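Local atomic coordinates of hypothetical protein (Pseudomonas aeruginosa, PDB entry 2H9F), a protein that probably catalyses the isomerisation of methylaconitate. Residues Leu202-Val207 and Glu251-Ala256; Thr209-Met214 and Ala226-Tyr231; Pro220-Asn225 and His275-Ala280. All coordinates share one frame; numbering follows the deposited sequence.

Overall arrangement
Of the elements involved here, strands 200-204, 208-216 and 220-225 come first, each antiparallel to the one before, and the chain then reaches helix 244-260 and strand 278-283. Interaction 1 closes a long loop by bringing helix residues 251-256 back onto 202-207. Interaction 2, between 209-214 and 226-231, lies wholly within that loop and folds the turn after strand 220-225 against strand 208-216. Interaction 3 crosses both, because 220-225 falls inside their loops while its parallel partner, 275-280, comes after them. The three centres lie 10 to 12 Å apart, so sheet, turn and covering helix form one compact region.

Interaction 1. Residues Leu202-Val207 and Glu251-Ala256; sequences LEVPGV and ERIRVA
Val204 meets helix 244-260 with both of its methyl groups, at the turns that carry Arg252, Ile253 and Ala256. Its CG1 rests on the helix backbone, 3.5 Å from Arg252 O, and also reaches Arg252 CB and Ile253 CG1. That carbonyl already accepts a bond from Ala256 N, and the approach of CG1 is a van der Waals one. The other branch, CG2, touches Ala256 CB at 3.9 Å. The split follows from the first torsion: CG1 is anti to the backbone N (chi1 -167°), while CG2 lies beside that N and turns to the next helical turn. Ala256 is wedged close to the strand, its CB only 3.6 Å from Glu203 O. Leu202 extends the apolar strip, CD1 reaching Ala256 O and CD2 meeting Ile253 CG2 at 4.0 Å.

The elements joined are the first strand of the 200-204/208-216 hairpin and a helix lying over the sheet; the short axes come within 7.9 Å at 131°, so the helix runs obliquely across the strand. Leu202 and Val204 also touch strand 208-216, and Ile253 reaches Ile279 of strand 278-283, which places this layer between helix and sheet.

Arg252 spans the hairpin turn, in which Val207 N bonds to Val204 O at 2.8 Å. Bends at chi2 and chi3 bring its guanidinium alongside residues 205-207. Val207 CG2 lies at the edge of that group, near its plane, 3.6 Å from Arg252 NE. Pro205 O approaches Arg252 NH2 obliquely at 3.5 Å, but the angle is too poor for a hydrogen bond. Arg254, directed away from the strand, grips Glu251 side-on through NE and NH2, and its NH1 bonds to Pro277 O.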
loop_
_atom_site.group_PDB
_atom_site.type_symbol
_atom_site.label_atom_id
_atom_site.label_comp_id
_atom_site.label_asym_id
_atom_site.label_seq_id
_atom_site.Cartn_x
_atom_site.Cartn_y
_atom_site.Cartn_z
ATOM N N LEU A 202 -32.755 11.070 -30.187
ATOM C CA LEU A 202 -33.027 10.463 -28.903
ATOM C C LEU A 202 -34.089 11.268 -28.199
ATOM O O LEU A 202 -33.853 12.407 -27.818
ATOM C CB LEU A 202 -31.757 10.418 -28.061
ATOM C CG LEU A 202 -31.877 9.729 -26.692
ATOM C CD1 LEU A 202 -32.181 8.234 -26.830
ATOM C CD2 LEU A 202 -30.587 10.018 -25.894
ATOM N N GLU A 203 -35.243 10.658 -27.994
ATOM C CA GLU A 203 -36.337 11.303 -27.280
ATOM C C GLU A 203 -36.184 11.170 -25.765
ATOM O O GLU A 203 -36.225 10.060 -25.224
ATOM C CB GLU A 203 -37.648 10.660 -27.662
ATOM C CG GLU A 203 -38.391 11.292 -28.815
ATOM C CD GLU A 203 -39.876 10.979 -28.698
ATOM O OE1 GLU A 203 -40.569 11.649 -27.887
ATOM O OE2 GLU A 203 -40.343 10.029 -29.374
ATOM N N VAL A 204 -36.042 12.306 -25.087
ATOM C CA VAL A 204 -35.954 12.341 -23.636
ATOM C C VAL A 204 -37.195 13.056 -23.058
ATOM O O VAL A 204 -37.258 14.295 -23.031
ATOM C CB VAL A 204 -34.662 13.039 -23.179
ATOM C CG1 VAL A 204 -34.433 12.789 -21.681
ATOM C CG2 VAL A 204 -33.453 12.561 -24.030
ATOM N N PRO A 205 -38.189 12.270 -22.603
ATOM C CA PRO A 205 -39.467 12.777 -22.104
ATOM C C PRO A 205 -39.337 13.962 -21.152
ATOM O O PRO A 205 -38.602 13.893 -20.151
ATOM C CB PRO A 205 -40.059 11.563 -21.386
ATOM C CG PRO A 205 -39.549 10.407 -22.171
ATOM C CD PRO A 205 -38.141 10.792 -22.542
ATOM N N GLY A 206 -40.033 15.048 -21.497
ATOM C CA GLY A 206 -39.983 16.286 -20.729
ATOM C C GLY A 206 -38.695 17.088 -20.820
ATOM O O GLY A 206 -38.630 18.192 -20.282
ATOM N N VAL A 207 -37.662 16.557 -21.480
ATOM C CA VAL A 207 -36.380 17.264 -21.601
ATOM C C VAL A 207 -36.151 17.761 -23.024
ATOM O O VAL A 207 -35.780 18.921 -23.230
ATOM C CB VAL A 207 -35.187 16.386 -21.159
ATOM C CG1 VAL A 207 -33.891 17.213 -21.171
ATOM C CG2 VAL A 207 -35.444 15.787 -19.774
ATOM N N GLU A 251 -29.287 12.391 -16.071
ATOM C CA GLU A 251 -29.696 11.028 -15.810
ATOM C C GLU A 251 -30.887 10.664 -16.679
ATOM O O GLU A 251 -31.034 9.505 -17.069
ATOM C CB GLU A 251 -30.020 10.822 -14.332
ATOM C CG GLU A 251 -30.605 9.423 -13.961
ATOM C CD GLU A 251 -29.628 8.255 -14.146
ATOM O OE1 GLU A 251 -28.441 8.522 -14.472
ATOM O OE2 GLU A 251 -30.068 7.063 -13.974
ATOM N N ARG A 252 -31.735 11.639 -16.984
ATOM C CA ARG A 252 -32.890 11.375 -17.838
ATOM C C ARG A 252 -32.461 11.050 -19.258
ATOM O O ARG A 252 -33.029 10.171 -19.920
ATOM C CB ARG A 252 -33.873 12.547 -17.778
ATOM C CG ARG A 252 -34.822 12.368 -16.608
ATOM C CD ARG A 252 -35.110 13.632 -15.889
ATOM N NE ARG A 252 -36.208 14.359 -16.509
ATOM C CZ ARG A 252 -37.496 14.201 -16.213
ATOM N NH1 ARG A 252 -37.900 13.314 -15.294
ATOM N NH2 ARG A 252 -38.389 14.942 -16.863
ATOM N N ILE A 253 -31.424 11.735 -19.700
ATOM C CA ILE A 253 -30.857 11.482 -21.021
ATOM C C ILE A 253 -30.196 10.110 -21.027
ATOM O O ILE A 253 -30.404 9.302 -21.957
ATOM C CB ILE A 253 -29.844 12.556 -21.443
ATOM C CG1 ILE A 253 -30.477 13.962 -21.382
ATOM C CG2 ILE A 253 -29.395 12.291 -22.864
ATOM C CD1 ILE A 253 -29.563 15.091 -21.659
ATOM N N ARG A 254 -29.450 9.825 -19.961
ATOM C CA ARG A 254 -28.770 8.550 -19.843
ATOM C C ARG A 254 -29.813 7.409 -19.880
ATOM O O ARG A 254 -29.633 6.429 -20.576
ATOM C CB ARG A 254 -27.936 8.496 -18.545
ATOM C CG ARG A 254 -26.870 7.370 -18.516
ATOM C CD ARG A 254 -26.160 7.232 -17.153
ATOM N NE ARG A 254 -27.043 6.655 -16.141
ATOM C CZ ARG A 254 -27.287 5.352 -15.957
ATOM N NH1 ARG A 254 -26.680 4.409 -16.640
ATOM N NH2 ARG A 254 -28.126 4.992 -15.022
ATOM N N VAL A 255 -30.916 7.572 -19.157
ATOM C CA VAL A 255 -31.977 6.542 -19.112
ATOM C C VAL A 255 -32.664 6.344 -20.472
ATOM O O VAL A 255 -32.938 5.213 -20.900
ATOM C CB VAL A 255 -33.018 6.899 -17.991
ATOM C CG1 VAL A 255 -34.230 5.975 -18.018
ATOM C CG2 VAL A 255 -32.348 6.845 -16.617
ATOM N N ALA A 256 -32.947 7.451 -21.142
ATOM C CA ALA A 256 -33.508 7.432 -22.487
ATOM C C ALA A 256 -32.609 6.623 -23.457
ATOM O O ALA A 256 -33.095 5.759 -24.189
ATOM C CB ALA A 256 -33.709 8.856 -22.975
#

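Interaction 2. Residues Thr209-Met214 and Ala226-Tyr231; sequences TFKATM and AEEIGY
A type I beta turn from Glu227 to Gly230, just after strand 220-225, docks on strand 208-216 by sending the Glu228 side chain to the backbone of Lys211. Lys211 N donates to Glu228 OE1 over 3.0 Å with an N-H...O angle of 158°, meeting the oxygen on its syn side but well out of the carboxylate plane. The reach comes from an extended side chain, whose CG is anti to the backbone N (chi1 -161°). A water also donates to Glu228 OE1, at 2.8 Å; its approach to Lys211 O is implausibly short, so that second leg is doubtful. OE1 thus accepts from both the amide and the water. The other oxygen, Glu228 OE2, stands 3.2 Å from Thr209 O; both are acceptors, so this proximity is probably mildly unfavourable. Lys211 NZ makes no direct contact, standing 6.9 Å from Glu228 OE2; its salt bridge is to Asp201.

Phe210 supplies the apolar half. Glu228 CD lies at the edge of its ring, in plane, with the carboxylate turned 85° to the ring, and Phe210 CD1 packs on Glu228 CG at 3.8 Å. Over one face comes Ile229 CG2, 3.9 Å from the centroid of the Phe210 ring and almost on the ring normal, a CH-pi contact. Ile229 also touches Val224 and Phe250, and Phe210 packs on Val204, so the pair belongs to a wider apolar cluster; Arg249 of helix 244-260 also packs on Phe210.

Inside the turn, Tyr231 N bonds to Ala226 O at 2.8 Å and Gly230 N to Glu227 O at 3.1 Å. With positive phi at Gly230, this 6→1 and 5→2 pairing is the signature of a Schellman motif.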
loop_
_atom_site.group_PDB
_atom_site.type_symbol
_atom_site.label_atom_id
_atom_site.label_comp_id
_atom_site.label_asym_id
_atom_site.label_seq_id
_atom_site.Cartn_x
_atom_site.Cartn_y
_atom_site.Cartn_z
ATOM N N THR A 209 -35.620 16.353 -27.588
ATOM C CA THR A 209 -35.197 15.340 -28.543
ATOM C C THR A 209 -33.838 15.781 -29.068
ATOM O O THR A 209 -33.672 16.901 -29.534
ATOM C CB THR A 209 -36.229 15.127 -29.653
ATOM O OG1 THR A 209 -37.404 14.570 -29.066
ATOM C CG2 THR A 209 -35.713 14.163 -30.707
ATOM N N PHE A 210 -32.851 14.911 -28.937
ATOM C CA PHE A 210 -31.470 15.305 -29.135
ATOM C C PHE A 210 -30.774 14.357 -30.086
ATOM O O PHE A 210 -31.038 13.183 -30.062
ATOM C CB PHE A 210 -30.744 15.263 -27.801
ATOM C CG PHE A 210 -31.306 16.200 -26.768
ATOM C CD1 PHE A 210 -31.414 17.555 -27.025
ATOM C CD2 PHE A 210 -31.728 15.726 -25.534
ATOM C CE1 PHE A 210 -31.936 18.423 -26.066
ATOM C CE2 PHE A 210 -32.254 16.594 -24.572
ATOM C CZ PHE A 210 -32.345 17.939 -24.835
ATOM N N LYS A 211 -29.840 14.861 -30.887
ATOM C CA LYS A 211 -28.970 13.983 -31.643
ATOM C C LYS A 211 -28.128 13.176 -30.662
ATOM O O LYS A 211 -27.694 13.669 -29.627
ATOM C CB LYS A 211 -28.069 14.769 -32.581
ATOM C CG LYS A 211 -28.781 15.548 -33.697
ATOM C CD LYS A 211 -29.568 14.639 -34.613
ATOM C CE LYS A 211 -30.316 15.421 -35.689
ATOM N NZ LYS A 211 -31.249 14.545 -36.481
ATOM N N ALA A 212 -27.927 11.906 -30.952
ATOM C CA ALA A 212 -27.109 11.100 -30.070
ATOM C C ALA A 212 -26.429 9.961 -30.823
ATOM O O ALA A 212 -27.027 9.369 -31.689
ATOM C CB ALA A 212 -27.962 10.566 -28.906
ATOM N N THR A 213 -25.176 9.673 -30.485
ATOM C CA THR A 213 -24.530 8.441 -30.906
ATOM C C THR A 213 -24.477 7.512 -29.698
ATOM O O THR A 213 -23.915 7.857 -28.665
ATOM C CB THR A 213 -23.111 8.722 -31.403
ATOM O OG1 THR A 213 -23.194 9.397 -32.669
ATOM C CG2 THR A 213 -22.289 7.411 -31.545
HETATM N N MSE A 214 -25.080 6.344 -29.845
HETATM C CA MSE A 214 -25.125 5.312 -28.836
HETATM C C MSE A 214 -24.243 4.176 -29.363
HETATM O O MSE A 214 -24.560 3.558 -30.370
HETATM C CB MSE A 214 -26.569 4.871 -28.618
HETATM C CG MSE A 214 -27.386 5.891 -27.835
HETATM SE SE MSE A 214 -29.259 5.621 -27.912
HETATM C CE MSE A 214 -29.602 6.475 -29.682
ATOM N N ALA A 226 -22.844 18.875 -26.829
ATOM C CA ALA A 226 -22.870 19.931 -25.820
ATOM C C ALA A 226 -23.867 21.033 -26.145
ATOM O O ALA A 226 -24.738 21.367 -25.326
ATOM C CB ALA A 226 -21.501 20.508 -25.639
ATOM N N GLU A 227 -23.755 21.599 -27.337
ATOM C CA GLU A 227 -24.553 22.779 -27.672
ATOM C C GLU A 227 -26.049 22.472 -27.579
ATOM O O GLU A 227 -26.823 23.240 -27.013
ATOM C CB GLU A 227 -24.231 23.291 -29.072
ATOM C CG GLU A 227 -24.837 24.687 -29.364
ATOM C CD GLU A 227 -24.600 25.185 -30.817
ATOM O OE1 GLU A 227 -23.480 24.985 -31.376
ATOM O OE2 GLU A 227 -25.545 25.797 -31.392
ATOM N N GLU A 228 -26.444 21.327 -28.119
ATOM C CA GLU A 228 -27.845 21.013 -28.186
ATOM C C GLU A 228 -28.460 20.858 -26.792
ATOM O O GLU A 228 -29.609 21.214 -26.581
ATOM C CB GLU A 228 -28.086 19.765 -29.036
ATOM C CG GLU A 228 -29.531 19.659 -29.505
ATOM C CD GLU A 228 -29.821 18.459 -30.388
ATOM O OE1 GLU A 228 -28.872 17.709 -30.748
ATOM O OE2 GLU A 228 -31.020 18.292 -30.726
ATOM N N ILE A 229 -27.713 20.318 -25.849
ATOM C CA ILE A 229 -28.270 20.071 -24.528
ATOM C C ILE A 229 -27.985 21.222 -23.579
ATOM O O ILE A 229 -28.239 21.109 -22.389
ATOM C CB ILE A 229 -27.749 18.767 -23.907
ATOM C CG1 ILE A 229 -26.238 18.841 -23.665
ATOM C CG2 ILE A 229 -28.141 17.568 -24.786
ATOM C CD1 ILE A 229 -25.755 17.761 -22.747
ATOM N N GLY A 230 -27.412 22.299 -24.104
ATOM C CA GLY A 230 -27.339 23.555 -23.389
ATOM C C GLY A 230 -26.022 23.830 -22.736
ATOM O O GLY A 230 -25.948 24.668 -21.857
ATOM N N TYR A 231 -24.996 23.108 -23.159
ATOM C CA TYR A 231 -23.665 23.234 -22.598
ATOM C C TYR A 231 -22.664 23.675 -23.652
ATOM O O TYR A 231 -22.880 23.590 -24.852
ATOM C CB TYR A 231 -23.204 21.922 -21.929
ATOM C CG TYR A 231 -23.972 21.617 -20.665
ATOM C CD1 TYR A 231 -25.264 21.119 -20.725
ATOM C CD2 TYR A 231 -23.443 21.891 -19.414
ATOM C CE1 TYR A 231 -25.997 20.861 -19.568
ATOM C CE2 TYR A 231 -24.171 21.634 -18.247
ATOM C CZ TYR A 231 -25.449 21.127 -18.337
ATOM O OH TYR A 231 -26.188 20.887 -17.201
HETATM O O HOH W 1 -27.168 16.068 -29.227
#

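Interaction 3. Residues Pro220-Asn225 and His275-Ala280; sequences PTVFVN and HTPKIA. With SO4 (sulfate ion), chain F.
Thr221 and Lys278 are paired across two parallel strands, and Lys278 CB lies 4.2 Å from Thr221 CG2, the methyl that also covers one face of the Phe223 ring near its rim. From CB, which skirts Pro220 O as well, the chain bends at chi2 (-53°) and then runs straight out, leaving the neighbouring strand. Lys278 CE passes 3.4 Å from sulfate O3. The tip, Lys278 NZ, bonds to sulfate O4 at 2.8 Å, and further partners are Ser309 OG and, weakly, His275 O. His275 ND1 reaches the same O4 at 2.8 Å, in the imidazole plane.

The axes of segments 220-225 and 278-280 lie 22° apart, a regular parallel beta pair with Val222 opposite Ile279 and Phe223 opposite Ala280; helix 244-260 intervenes in sequence. Pro220 O accepts Lys278 N, and Lys278 O accepts Val222 N at 2.9 Å, almost straight (178°). Val222 O and Ala280 O take Ala280 N and Val224 N. On the face of Val222 and Ile279, Ile279 CD1 touches Val222 CB; Val222 CG2 also lies beside Pro277 CG, just before the strand.

The sulfate probably came from the crystallisation liquor. Even so, two N-H donors converging on one oxygen imply that the entry to strand 278-283 can bind an anion, while the strand pairing rests on backbone bonds and apolar contacts.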
loop_
_atom_site.group_PDB
_atom_site.type_symbol
_atom_site.label_atom_id
_atom_site.label_comp_id
_atom_site.label_asym_id
_atom_site.label_seq_id
_atom_site.Cartn_x
_atom_site.Cartn_y
_atom_site.Cartn_z
ATOM N N PRO A 220 -20.758 0.656 -23.154
ATOM C CA PRO A 220 -21.914 1.326 -23.757
ATOM C C PRO A 220 -21.964 2.793 -23.324
ATOM O O PRO A 220 -21.931 3.077 -22.132
ATOM C CB PRO A 220 -23.092 0.534 -23.202
ATOM C CG PRO A 220 -22.520 -0.841 -23.050
ATOM C CD PRO A 220 -21.183 -0.506 -22.383
ATOM N N THR A 221 -21.943 3.697 -24.299
ATOM C CA THR A 221 -21.932 5.110 -24.061
ATOM C C THR A 221 -22.959 5.814 -24.949
ATOM O O THR A 221 -23.105 5.508 -26.143
ATOM C CB THR A 221 -20.503 5.712 -24.343
ATOM O OG1 THR A 221 -19.503 4.918 -23.686
ATOM C CG2 THR A 221 -20.403 7.152 -23.863
ATOM N N VAL A 222 -23.695 6.725 -24.332
ATOM C CA VAL A 222 -24.567 7.653 -25.019
ATOM C C VAL A 222 -23.859 8.991 -25.155
ATOM O O VAL A 222 -23.540 9.648 -24.155
ATOM C CB VAL A 222 -25.886 7.877 -24.246
ATOM C CG1 VAL A 222 -26.817 8.689 -25.097
ATOM C CG2 VAL A 222 -26.542 6.529 -23.868
ATOM N N PHE A 223 -23.582 9.391 -26.402
ATOM C CA PHE A 223 -22.947 10.690 -26.687
ATOM C C PHE A 223 -23.931 11.711 -27.234
ATOM O O PHE A 223 -24.637 11.421 -28.169
ATOM C CB PHE A 223 -21.813 10.586 -27.755
ATOM C CG PHE A 223 -20.542 9.903 -27.286
ATOM C CD1 PHE A 223 -19.622 10.577 -26.520
ATOM C CD2 PHE A 223 -20.275 8.583 -27.633
ATOM C CE1 PHE A 223 -18.435 9.956 -26.130
ATOM C CE2 PHE A 223 -19.099 7.959 -27.231
ATOM C CZ PHE A 223 -18.187 8.654 -26.474
ATOM N N VAL A 224 -23.842 12.961 -26.767
ATOM C CA VAL A 224 -24.670 14.037 -27.291
ATOM C C VAL A 224 -23.830 15.270 -27.517
ATOM O O VAL A 224 -22.756 15.332 -27.011
ATOM C CB VAL A 224 -25.847 14.353 -26.338
ATOM C CG1 VAL A 224 -26.788 13.105 -26.228
ATOM C CG2 VAL A 224 -25.361 14.773 -24.960
ATOM N N ASN A 225 -24.334 16.214 -28.305
ATOM C CA ASN A 225 -23.662 17.460 -28.568
ATOM C C ASN A 225 -23.926 18.411 -27.436
ATOM O O ASN A 225 -25.092 18.738 -27.143
ATOM C CB ASN A 225 -24.192 18.070 -29.874
ATOM C CG ASN A 225 -23.636 17.378 -31.122
ATOM O OD1 ASN A 225 -22.471 16.951 -31.141
ATOM N ND2 ASN A 225 -24.466 17.267 -32.164
ATOM N N HIS A 275 -24.217 2.021 -13.689
ATOM C CA HIS A 275 -22.856 1.943 -14.240
ATOM C C HIS A 275 -22.798 2.062 -15.747
ATOM O O HIS A 275 -21.844 2.615 -16.271
ATOM C CB HIS A 275 -22.150 0.655 -13.832
ATOM C CG HIS A 275 -21.862 0.563 -12.369
ATOM N ND1 HIS A 275 -20.721 1.091 -11.801
ATOM C CD2 HIS A 275 -22.573 0.015 -11.356
ATOM C CE1 HIS A 275 -20.741 0.866 -10.499
ATOM N NE2 HIS A 275 -21.856 0.220 -10.203
ATOM N N THR A 276 -23.787 1.513 -16.440
ATOM C CA THR A 276 -23.853 1.604 -17.884
ATOM C C THR A 276 -25.290 1.899 -18.291
ATOM O O THR A 276 -26.210 1.495 -17.593
ATOM C CB THR A 276 -23.402 0.304 -18.584
ATOM O OG1 THR A 276 -24.289 -0.770 -18.259
ATOM C CG2 THR A 276 -22.011 -0.071 -18.182
ATOM N N PRO A 277 -25.490 2.598 -19.421
ATOM C CA PRO A 277 -24.448 3.202 -20.246
ATOM C C PRO A 277 -23.878 4.420 -19.552
ATOM O O PRO A 277 -24.492 4.934 -18.630
ATOM C CB PRO A 277 -25.206 3.608 -21.505
ATOM C CG PRO A 277 -26.554 3.910 -21.027
ATOM C CD PRO A 277 -26.820 2.801 -20.017
ATOM N N LYS A 278 -22.704 4.858 -19.961
ATOM C CA LYS A 278 -22.232 6.193 -19.581
ATOM C C LYS A 278 -22.908 7.255 -20.449
ATOM O O LYS A 278 -23.522 6.926 -21.467
ATOM C CB LYS A 278 -20.717 6.293 -19.720
ATOM C CG LYS A 278 -19.947 5.208 -18.925
ATOM C CD LYS A 278 -20.342 5.165 -17.460
ATOM C CE LYS A 278 -19.369 4.371 -16.562
ATOM N NZ LYS A 278 -19.814 4.402 -15.089
ATOM N N ILE A 279 -22.780 8.524 -20.046
ATOM C CA ILE A 279 -23.379 9.649 -20.738
ATOM C C ILE A 279 -22.290 10.697 -20.857
ATOM O O ILE A 279 -21.631 11.023 -19.878
ATOM C CB ILE A 279 -24.641 10.231 -19.984
ATOM C CG1 ILE A 279 -25.162 11.529 -20.609
ATOM C CG2 ILE A 279 -24.380 10.498 -18.513
ATOM C CD1 ILE A 279 -25.766 11.349 -21.981
ATOM N N ALA A 280 -22.066 11.189 -22.073
ATOM C CA ALA A 280 -21.018 12.200 -22.281
ATOM C C ALA A 280 -21.490 13.166 -23.346
ATOM O O ALA A 280 -22.309 12.828 -24.199
ATOM C CB ALA A 280 -19.722 11.535 -22.724
HETATM S S SO4 F . -17.994 1.260 -14.271
HETATM O O1 SO4 F . -18.724 0.084 -14.781
HETATM O O2 SO4 F . -16.923 0.899 -13.333
HETATM O O3 SO4 F . -17.322 1.836 -15.437
HETATM O O4 SO4 F . -18.953 2.197 -13.640
#